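Local coordinates for maternal protein tudor (Drosophila melanogaster, PDB 4Q5W) that probably acts in germline piRNA metabolism by methylation-dependent protein binding, here through its extended Tudor 9 module, and is required to form primordial germ cells, at residues I31-T44 with K92-V106. Sequence-based numbering, arbitrary orientation.
Sequences ICEKLNGSKLQPKT and KLYELPQEFTLIKPV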
ATOM      1  N   ILE A  31      14.642   1.699   8.169  1.00 13.36           N
ATOM      2  CA  ILE A  31      14.078   2.998   7.797  1.00 11.80           C
ATOM      3  C   ILE A  31      13.206   3.536   8.926  1.00 13.81           C
ATOM      4  O   ILE A  31      13.377   4.680   9.358  1.00 13.83           O
ATOM      5  CB  ILE A  31      13.282   2.929   6.473  1.00 11.85           C
ATOM      6  CG1 ILE A  31      14.213   2.566   5.313  1.00 12.54           C
ATOM      7  CG2 ILE A  31      12.552   4.240   6.203  1.00 17.00           C
ATOM      8  CD1 ILE A  31      13.488   2.329   3.979  1.00 12.62           C
ATOM      9  N   CYS A  32      12.300   2.692   9.416  1.00 13.21           N
ATOM     10  CA  CYS A  32      11.410   3.055  10.521  0.70 13.02           C
ATOM     11  C   CYS A  32      12.179   3.425  11.781  1.00 13.67           C
ATOM     12  O   CYS A  32      11.870   4.413  12.439  1.00 14.40           O
ATOM     13  CB  CYS A  32      10.455   1.906  10.850  0.70 14.78           C
ATOM     14  SG  CYS A  32       9.209   1.571   9.591  0.70 15.44           S
ATOM     15  N   GLU A  33      13.172   2.612  12.126  1.00 17.62           N
ATOM     16  CA  GLU A  33      13.961   2.867  13.329  1.00 18.31           C
ATOM     17  C   GLU A  33      14.687   4.201  13.220  1.00 18.35           C
ATOM     18  O   GLU A  33      14.701   4.994  14.159  1.00 20.64           O
ATOM     19  CB  GLU A  33      14.965   1.741  13.588  1.00 22.79           C
ATOM     20  CG  GLU A  33      16.104   2.158  14.494  1.00 33.27           C
ATOM     21  CD  GLU A  33      16.436   1.130  15.550  1.00 48.92           C
ATOM     22  OE1 GLU A  33      17.085   0.115  15.212  1.00 50.39           O
ATOM     23  OE2 GLU A  33      16.051   1.341  16.721  1.00 57.11           O
ATOM     24  N   LYS A  34      15.285   4.459  12.066  1.00 12.83           N
ATOM     25  CA  LYS A  34      16.018   5.707  11.893  1.00 13.10           C
ATOM     26  C   LYS A  34      15.101   6.937  11.895  1.00 20.01           C
ATOM     27  O   LYS A  34      15.417   7.962  12.513  1.00 19.57           O
ATOM     28  CB  LYS A  34      16.869   5.649  10.628  1.00 15.92           C
ATOM     29  CG  LYS A  34      18.124   4.796  10.796  1.00 18.53           C
ATOM     30  CD  LYS A  34      18.815   4.586   9.456  1.00 23.32           C
ATOM     31  CE  LYS A  34      20.142   3.868   9.625  1.00 27.28           C
ATOM     32  NZ  LYS A  34      21.130   4.719  10.337  1.00 33.96           N
ATOM     33  N   LEU A  35      13.962   6.841  11.215  1.00 18.84           N
ATOM     34  CA  LEU A  35      13.023   7.967  11.186  1.00 21.29           C
ATOM     35  C   LEU A  35      12.371   8.240  12.543  1.00 21.78           C
ATOM     36  O   LEU A  35      12.069   9.385  12.874  1.00 22.39           O
ATOM     37  CB  LEU A  35      11.946   7.764  10.116  1.00 19.74           C
ATOM     38  CG  LEU A  35      12.389   7.950   8.664  1.00 16.15           C
ATOM     39  CD1 LEU A  35      11.232   7.669   7.730  1.00 13.05           C
ATOM     40  CD2 LEU A  35      12.933   9.370   8.447  1.00 13.33           C
ATOM     41  N   ASN A  36      12.150   7.198  13.338  1.00 18.52           N
ATOM     42  CA  ASN A  36      11.490   7.397  14.626  1.00 20.14           C
ATOM     43  C   ASN A  36      12.434   7.513  15.821  1.00 24.77           C
ATOM     44  O   ASN A  36      11.983   7.578  16.966  1.00 27.14           O
ATOM     45  CB  ASN A  36      10.474   6.286  14.871  1.00 22.46           C
ATOM     46  CG  ASN A  36       9.309   6.357  13.912  1.00 24.60           C
ATOM     47  OD1 ASN A  36       8.378   7.134  14.108  1.00 20.45           O
ATOM     48  ND2 ASN A  36       9.358   5.550  12.862  1.00 26.91           N
ATOM     49  N   GLY A  37      13.738   7.555  15.559  1.00 24.93           N
ATOM     50  CA  GLY A  37      14.721   7.476  16.626  1.00 26.46           C
ATOM     51  C   GLY A  37      15.465   8.764  16.910  1.00 31.05           C
ATOM     52  O   GLY A  37      16.094   8.910  17.955  1.00 33.24           O
ATOM     53  N   SER A  38      15.381   9.709  15.982  1.00 29.82           N
ATOM     54  CA  SER A  38      16.103  10.971  16.110  1.00 35.42           C
ATOM     55  C   SER A  38      15.194  12.142  15.756  1.00 32.95           C
ATOM     56  O   SER A  38      14.178  11.962  15.086  1.00 27.04           O
ATOM     57  CB  SER A  38      17.329  10.970  15.194  1.00 42.67           C
ATOM     58  OG  SER A  38      18.179   9.874  15.488  1.00 48.87           O
ATOM     59  N   LYS A  39      15.560  13.337  16.208  1.00 34.43           N
ATOM     60  CA  LYS A  39      14.772  14.531  15.921  1.00 36.16           C
ATOM     61  C   LYS A  39      14.836  14.895  14.442  1.00 27.12           C
ATOM     62  O   LYS A  39      15.917  15.013  13.866  1.00 29.15           O
ATOM     63  CB  LYS A  39      15.261  15.705  16.772  1.00 43.67           C
ATOM     64  CG  LYS A  39      16.768  15.907  16.715  1.00 49.46           C
ATOM     65  CD  LYS A  39      17.236  17.009  17.653  1.00 53.83           C
ATOM     66  CE  LYS A  39      18.750  17.116  17.627  1.00 55.43           C
ATOM     67  NZ  LYS A  39      19.381  15.775  17.803  1.00 55.47           N
ATOM     68  N   LEU A  40      13.672  15.072  13.827  1.00 19.16           N
ATOM     69  CA  LEU A  40      13.608  15.437  12.415  1.00 14.79           C
ATOM     70  C   LEU A  40      13.459  16.945  12.286  1.00 16.02           C
ATOM     71  O   LEU A  40      13.011  17.600  13.220  1.00 22.01           O
ATOM     72  CB  LEU A  40      12.417  14.749  11.752  1.00 14.87           C
ATOM     73  CG  LEU A  40      12.543  13.232  11.618  1.00 21.47           C
ATOM     74  CD1 LEU A  40      11.178  12.619  11.450  1.00 21.87           C
ATOM     75  CD2 LEU A  40      13.436  12.878  10.439  1.00 26.20           C
ATOM     76  N   GLN A  41      13.834  17.500  11.137  1.00 14.78           N
ATOM     77  CA  GLN A  41      13.815  18.955  10.981  1.00 18.18           C
ATOM     78  C   GLN A  41      12.588  19.429  10.212  1.00 16.32           C
ATOM     79  O   GLN A  41      12.415  19.079   9.049  1.00 14.27           O
ATOM     80  CB  GLN A  41      15.082  19.444  10.269  1.00 24.76           C
ATOM     81  CG  GLN A  41      16.393  18.976  10.891  1.00 35.64           C
ATOM     82  CD  GLN A  41      16.696  19.630  12.228  1.00 46.46           C
ATOM     83  OE1 GLN A  41      17.444  19.081  13.041  1.00 50.95           O
ATOM     84  NE2 GLN A  41      16.126  20.812  12.458  1.00 48.18           N
ATOM     85  N   PRO A  42      11.737  20.245  10.855  1.00 19.93           N
ATOM     86  CA  PRO A  42      10.586  20.773  10.116  1.00 18.16           C
ATOM     87  C   PRO A  42      11.026  21.617   8.926  1.00 16.39           C
ATOM     88  O   PRO A  42      12.055  22.291   8.989  1.00 16.50           O
ATOM     89  CB  PRO A  42       9.872  21.651  11.154  1.00 18.04           C
ATOM     90  CG  PRO A  42      10.306  21.106  12.488  1.00 21.16           C
ATOM     91  CD  PRO A  42      11.729  20.653  12.271  1.00 23.20           C
ATOM     92  N   LYS A  43      10.259  21.563   7.845  1.00 16.26           N
ATOM     93  CA  LYS A  43      10.508  22.424   6.700  1.00 15.68           C
ATOM     94  C   LYS A  43      10.294  23.882   7.092  1.00 16.77           C
ATOM     95  O   LYS A  43       9.592  24.163   8.063  1.00 17.35           O
ATOM     96  CB  LYS A  43       9.593  22.044   5.533  1.00 15.49           C
ATOM     97  CG  LYS A  43       9.955  20.708   4.902  1.00 16.36           C
ATOM     98  CD  LYS A  43       9.320  20.556   3.522  1.00 20.80           C
ATOM     99  CE  LYS A  43       9.955  21.506   2.512  1.00 29.53           C
ATOM    100  NZ  LYS A  43      11.390  21.163   2.285  1.00 31.14           N
ATOM    101  N   THR A  44      10.913  24.799   6.345  1.00 17.16           N
ATOM    102  CA  THR A  44      10.798  26.235   6.622  1.00 18.29           C
ATOM    103  C   THR A  44      10.100  27.009   5.495  1.00 23.97           C
ATOM    104  O   THR A  44      10.015  28.239   5.537  1.00 20.07           O
ATOM    105  CB  THR A  44      12.174  26.873   6.875  1.00 23.68           C
ATOM    106  OG1 THR A  44      13.018  26.651   5.740  1.00 17.96           O
ATOM    107  CG2 THR A  44      12.826  26.273   8.115  1.00 18.03           C
ATOM    108  N   LYS A  92       2.072  19.485   8.484  1.00 19.08           N
ATOM    109  CA  LYS A  92       3.476  19.725   8.796  1.00 21.81           C
ATOM    110  C   LYS A  92       4.376  18.743   8.056  1.00 17.35           C
ATOM    111  O   LYS A  92       4.102  17.547   8.004  1.00 17.23           O
ATOM    112  CB  LYS A  92       3.716  19.616  10.300  1.00 22.63           C
ATOM    113  CG  LYS A  92       5.132  19.952  10.721  1.00 22.90           C
ATOM    114  CD  LYS A  92       5.282  19.855  12.227  1.00 29.28           C
ATOM    115  CE  LYS A  92       6.661  20.295  12.682  1.00 32.38           C
ATOM    116  NZ  LYS A  92       6.817  20.159  14.152  1.00 31.87           N
ATOM    117  N   LEU A  93       5.462  19.260   7.494  1.00 15.39           N
ATOM    118  CA  LEU A  93       6.396  18.449   6.726  1.00 14.23           C
ATOM    119  C   LEU A  93       7.776  18.539   7.350  1.00 14.08           C
ATOM    120  O   LEU A  93       8.153  19.589   7.884  1.00 14.94           O
ATOM    121  CB  LEU A  93       6.479  18.964   5.290  1.00 18.48           C
ATOM    122  CG  LEU A  93       5.176  18.983   4.490  1.00 18.12           C
ATOM    123  CD1 LEU A  93       5.422  19.565   3.116  1.00 14.79           C
ATOM    124  CD2 LEU A  93       4.566  17.582   4.392  1.00 15.01           C
ATOM    125  N   TYR A  94       8.523  17.445   7.271  1.00 13.89           N
ATOM    126  CA  TYR A  94       9.904  17.428   7.737  1.00 13.21           C
ATOM    127  C   TYR A  94      10.820  17.120   6.558  1.00 16.87           C
ATOM    128  O   TYR A  94      10.391  16.511   5.571  1.00 13.61           O
ATOM    129  CB  TYR A  94      10.103  16.374   8.834  1.00 13.00           C
ATOM    130  CG  TYR A  94       9.233  16.562  10.050  1.00 15.00           C
ATOM    131  CD1 TYR A  94       7.943  16.040  10.089  1.00 14.76           C
ATOM    132  CD2 TYR A  94       9.702  17.248  11.165  1.00 16.67           C
ATOM    133  CE1 TYR A  94       7.145  16.201  11.200  1.00 15.94           C
ATOM    134  CE2 TYR A  94       8.910  17.417  12.283  1.00 18.55           C
ATOM    135  CZ  TYR A  94       7.632  16.893  12.290  1.00 18.33           C
ATOM    136  OH  TYR A  94       6.841  17.059  13.392  1.00 20.16           O
ATOM    137  N   GLU A  95      12.076  17.546   6.660  1.00 13.83           N
ATOM    138  CA  GLU A  95      13.074  17.240   5.640  1.00 12.51           C
ATOM    139  C   GLU A  95      13.394  15.751   5.655  1.00 13.00           C
ATOM    140  O   GLU A  95      13.447  15.133   6.710  1.00 16.08           O
ATOM    141  CB  GLU A  95      14.364  18.029   5.881  1.00 18.12           C
ATOM    142  CG  GLU A  95      14.187  19.519   6.105  1.00 20.29           C
ATOM    143  CD  GLU A  95      13.776  20.282   4.852  1.00 24.16           C
ATOM    144  OE1 GLU A  95      13.670  19.671   3.771  1.00 23.69           O
ATOM    145  OE2 GLU A  95      13.560  21.509   4.953  1.00 25.42           O
ATOM    146  N   LEU A  96      13.615  15.183   4.479  1.00 14.38           N
ATOM    147  CA  LEU A  96      14.094  13.806   4.383  1.00 15.03           C
ATOM    148  C   LEU A  96      15.596  13.767   4.649  1.00 16.39           C
ATOM    149  O   LEU A  96      16.370  14.408   3.933  1.00 15.72           O
ATOM    150  CB  LEU A  96      13.804  13.248   2.995  1.00 14.41           C
ATOM    151  CG  LEU A  96      14.274  11.807   2.768  1.00 12.69           C
ATOM    152  CD1 LEU A  96      13.396  10.858   3.567  1.00 12.81           C
ATOM    153  CD2 LEU A  96      14.249  11.480   1.291  1.00 18.70           C
ATOM    154  N   PRO A  97      16.017  13.024   5.683  1.00 12.82           N
ATOM    155  CA  PRO A  97      17.451  12.922   5.961  1.00 16.53           C
ATOM    156  C   PRO A  97      18.209  12.407   4.740  1.00 21.20           C
ATOM    157  O   PRO A  97      17.696  11.548   4.011  1.00 16.93           O
ATOM    158  CB  PRO A  97      17.512  11.907   7.105  1.00 18.74           C
ATOM    159  CG  PRO A  97      16.207  12.088   7.824  1.00 16.53           C
ATOM    160  CD  PRO A  97      15.201  12.348   6.712  1.00 12.52           C
ATOM    161  N   GLN A  98      19.406  12.948   4.523  1.00 20.54           N
ATOM    162  CA  GLN A  98      20.197  12.670   3.323  1.00 21.05           C
ATOM    163  C   GLN A  98      20.439  11.186   3.041  1.00 18.54           C
ATOM    164  O   GLN A  98      20.528  10.772   1.875  1.00 15.53           O
ATOM    165  CB  GLN A  98      21.544  13.400   3.414  1.00 28.71           C
ATOM    166  CG  GLN A  98      22.397  13.312   2.155  1.00 42.93           C
ATOM    167  CD  GLN A  98      21.748  13.972   0.950  1.00 50.47           C
ATOM    168  OE1 GLN A  98      20.808  14.760   1.083  1.00 52.84           O
ATOM    169  NE2 GLN A  98      22.262  13.663  -0.238  1.00 53.26           N
ATOM    170  N   GLU A  99      20.556  10.395   4.102  1.00 16.70           N
ATOM    171  CA  GLU A  99      20.883   8.969   3.965  1.00 17.60           C
ATOM    172  C   GLU A  99      19.814   8.160   3.227  1.00 15.66           C
ATOM    173  O   GLU A  99      20.075   7.030   2.796  1.00 16.46           O
ATOM    174  CB  GLU A  99      21.175   8.343   5.334  1.00 20.31           C
ATOM    175  CG  GLU A  99      20.013   8.415   6.321  1.00 24.55           C
ATOM    176  CD  GLU A  99      20.328   7.754   7.649  1.00 32.74           C
ATOM    177  OE1 GLU A  99      21.318   6.995   7.721  1.00 33.22           O
ATOM    178  OE2 GLU A  99      19.590   7.992   8.628  1.00 33.48           O
ATOM    179  N   PHE A 100      18.623   8.738   3.073  1.00 18.55           N
ATOM    180  CA  PHE A 100      17.507   8.046   2.431  1.00 17.01           C
ATOM    181  C   PHE A 100      17.278   8.451   0.981  1.00 15.97           C
ATOM    182  O   PHE A 100      16.495   7.807   0.284  1.00 16.35           O
ATOM    183  CB  PHE A 100      16.200   8.318   3.181  1.00 15.78           C
ATOM    184  CG  PHE A 100      16.206   7.858   4.606  1.00 17.54           C
ATOM    185  CD1 PHE A 100      16.107   6.507   4.913  1.00 16.26           C
ATOM    186  CD2 PHE A 100      16.279   8.774   5.640  1.00 18.41           C
ATOM    187  CE1 PHE A 100      16.105   6.081   6.225  1.00 12.77           C
ATOM    188  CE2 PHE A 100      16.278   8.354   6.958  1.00 17.75           C
ATOM    189  CZ  PHE A 100      16.186   7.004   7.248  1.00 17.73           C
ATOM    190  N   THR A 101      17.955   9.507   0.529  1.00 16.18           N
ATOM    191  CA  THR A 101      17.696  10.106  -0.782  0.50 15.30           C
ATOM    192  C   THR A 101      17.676   9.117  -1.952  1.00 12.89           C
ATOM    193  O   THR A 101      16.836   9.207  -2.844  1.00 16.02           O
ATOM    194  CB  THR A 101      18.724  11.208  -1.089  0.50 16.60           C
ATOM    195  OG1 THR A 101      18.787  12.118   0.016  0.50 15.77           O
ATOM    196  CG2 THR A 101      18.343  11.956  -2.359  0.50 17.63           C
ATOM    197  N   LEU A 102      18.617   8.177  -1.951  1.00 13.99           N
ATOM    198  CA  LEU A 102      18.747   7.256  -3.085  1.00 14.71           C
ATOM    199  C   LEU A 102      18.100   5.887  -2.876  1.00 16.92           C
ATOM    200  O   LEU A 102      18.169   5.028  -3.749  1.00 21.10           O
ATOM    201  CB  LEU A 102      20.221   7.057  -3.420  1.00 16.39           C
ATOM    202  CG  LEU A 102      20.953   8.350  -3.762  1.00 18.81           C
ATOM    203  CD1 LEU A 102      22.441   8.110  -3.767  1.00 21.68           C
ATOM    204  CD2 LEU A 102      20.477   8.831  -5.111  1.00 22.71           C
ATOM    205  N   ILE A 103      17.486   5.682  -1.720  1.00 14.74           N
ATOM    206  CA  ILE A 103      16.839   4.408  -1.424  1.00 11.49           C
ATOM    207  C   ILE A 103      15.443   4.380  -2.043  1.00 15.86           C
ATOM    208  O   ILE A 103      14.586   5.176  -1.682  1.00 15.19           O
ATOM    209  CB  ILE A 103      16.711   4.179   0.095  1.00 12.70           C
ATOM    210  CG1 ILE A 103      18.052   4.451   0.797  1.00 13.97           C
ATOM    211  CG2 ILE A 103      16.182   2.771   0.384  1.00 15.90           C
ATOM    212  CD1 ILE A 103      19.178   3.532   0.372  1.00 15.10           C
ATOM    213  N   LYS A 104      15.214   3.447  -2.960  1.00 12.76           N
ATOM    214  CA  LYS A 104      13.910   3.330  -3.614  1.00 11.02           C
ATOM    215  C   LYS A 104      12.789   3.020  -2.611  1.00 10.41           C
ATOM    216  O   LYS A 104      13.044   2.499  -1.523  1.00 11.70           O
ATOM    217  CB  LYS A 104      13.945   2.242  -4.702  1.00 18.36           C
ATOM    218  CG  LYS A 104      14.966   2.451  -5.797  1.00 25.17           C
ATOM    219  CD  LYS A 104      14.626   3.631  -6.698  1.00 33.97           C
ATOM    220  CE  LYS A 104      15.640   3.748  -7.828  1.00 37.49           C
ATOM    221  NZ  LYS A 104      16.068   5.154  -8.060  1.00 41.97           N
ATOM    222  N   PRO A 105      11.539   3.360  -2.967  1.00 11.35           N
ATOM    223  CA  PRO A 105      10.420   2.979  -2.097  1.00 10.09           C
ATOM    224  C   PRO A 105      10.420   1.475  -1.868  1.00 10.54           C
ATOM    225  O   PRO A 105      10.688   0.700  -2.787  1.00 13.38           O
ATOM    226  CB  PRO A 105       9.184   3.372  -2.919  1.00 14.35           C
ATOM    227  CG  PRO A 105       9.650   4.403  -3.863  1.00 14.99           C
ATOM    228  CD  PRO A 105      11.080   4.060  -4.180  1.00 14.41           C
ATOM    229  N   VAL A 106      10.111   1.071  -0.646  1.00  9.69           N
ATOM    230  CA  VAL A 106      10.154  -0.340  -0.277  1.00 11.44           C
ATOM    231  C   VAL A 106       9.047  -1.109  -1.000  1.00 14.52           C
ATOM    232  O   VAL A 106       9.324  -2.079  -1.720  1.00 11.49           O
ATOM    233  CB  VAL A 106      10.034  -0.489   1.235  1.00 12.10           C
ATOM    234  CG1 VAL A 106       9.853  -1.954   1.629  1.00 10.94           C
ATOM    235  CG2 VAL A 106      11.272   0.099   1.904  1.00 12.32           C
TER
HETATM  236  O   HOH W   1      14.497  15.912   9.017  1.00 20.21           O
HETATM  237  O   HOH W   2      14.187  22.672   7.144  1.00 17.01           O
HETATM  238  O   HOH W   3      12.404  23.669   4.191  1.00 14.58           O
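E95 OE2 is gripped by two waters, each donating at 2.6 Å, and weakly by K43 NZ, which makes its better bond to E95 OE1 at 3.1 Å, on the syn side though out of the carboxylate plane. One water ties the carboxylate to P42 O, the other to T44 N. A bend at chi2 (-71°) brings the carboxylate of E95 back toward residues 41-44, and K43, itself bent twice, lays CD on L93 CB before its amine reaches the acid. An alanine in place of E95 would probably leave the K43 amine without its carboxylate mate and deprive both waters of the oxygen they donate to.

The backbones form one antiparallel bridge: E95 N gives a nearly straight bond to Q41 O (2.9 Å), and K43 N a similar one to L93 O. P42 and Y94 are the non-hydrogen-bonded pair between them, where the absent N-H of proline costs no bond across the bridge. Y94 also bonds by its backbone to V54, so this bridge borders the beta sheet of the Tudor domain, of the SH3-like clan.

L40 CB packs on Y94 CD2 at 3.7 Å, while L40 CD2 meets P97 CG. Farther along, F100 packs its flat apolar ring against helix 25-37: K34 CB meets CZ at the ring's edge (3.7 Å), I31 and L35 approach obliquely, and E99 CG lies over one face, offset toward the rim. E99, extended beyond CG, makes a long, weak salt bridge from OE1 to K34 NZ (3.5 Å), two charges suited to this exposed position. I31 CD1 reaches V106 CG2 at 3.8 Å.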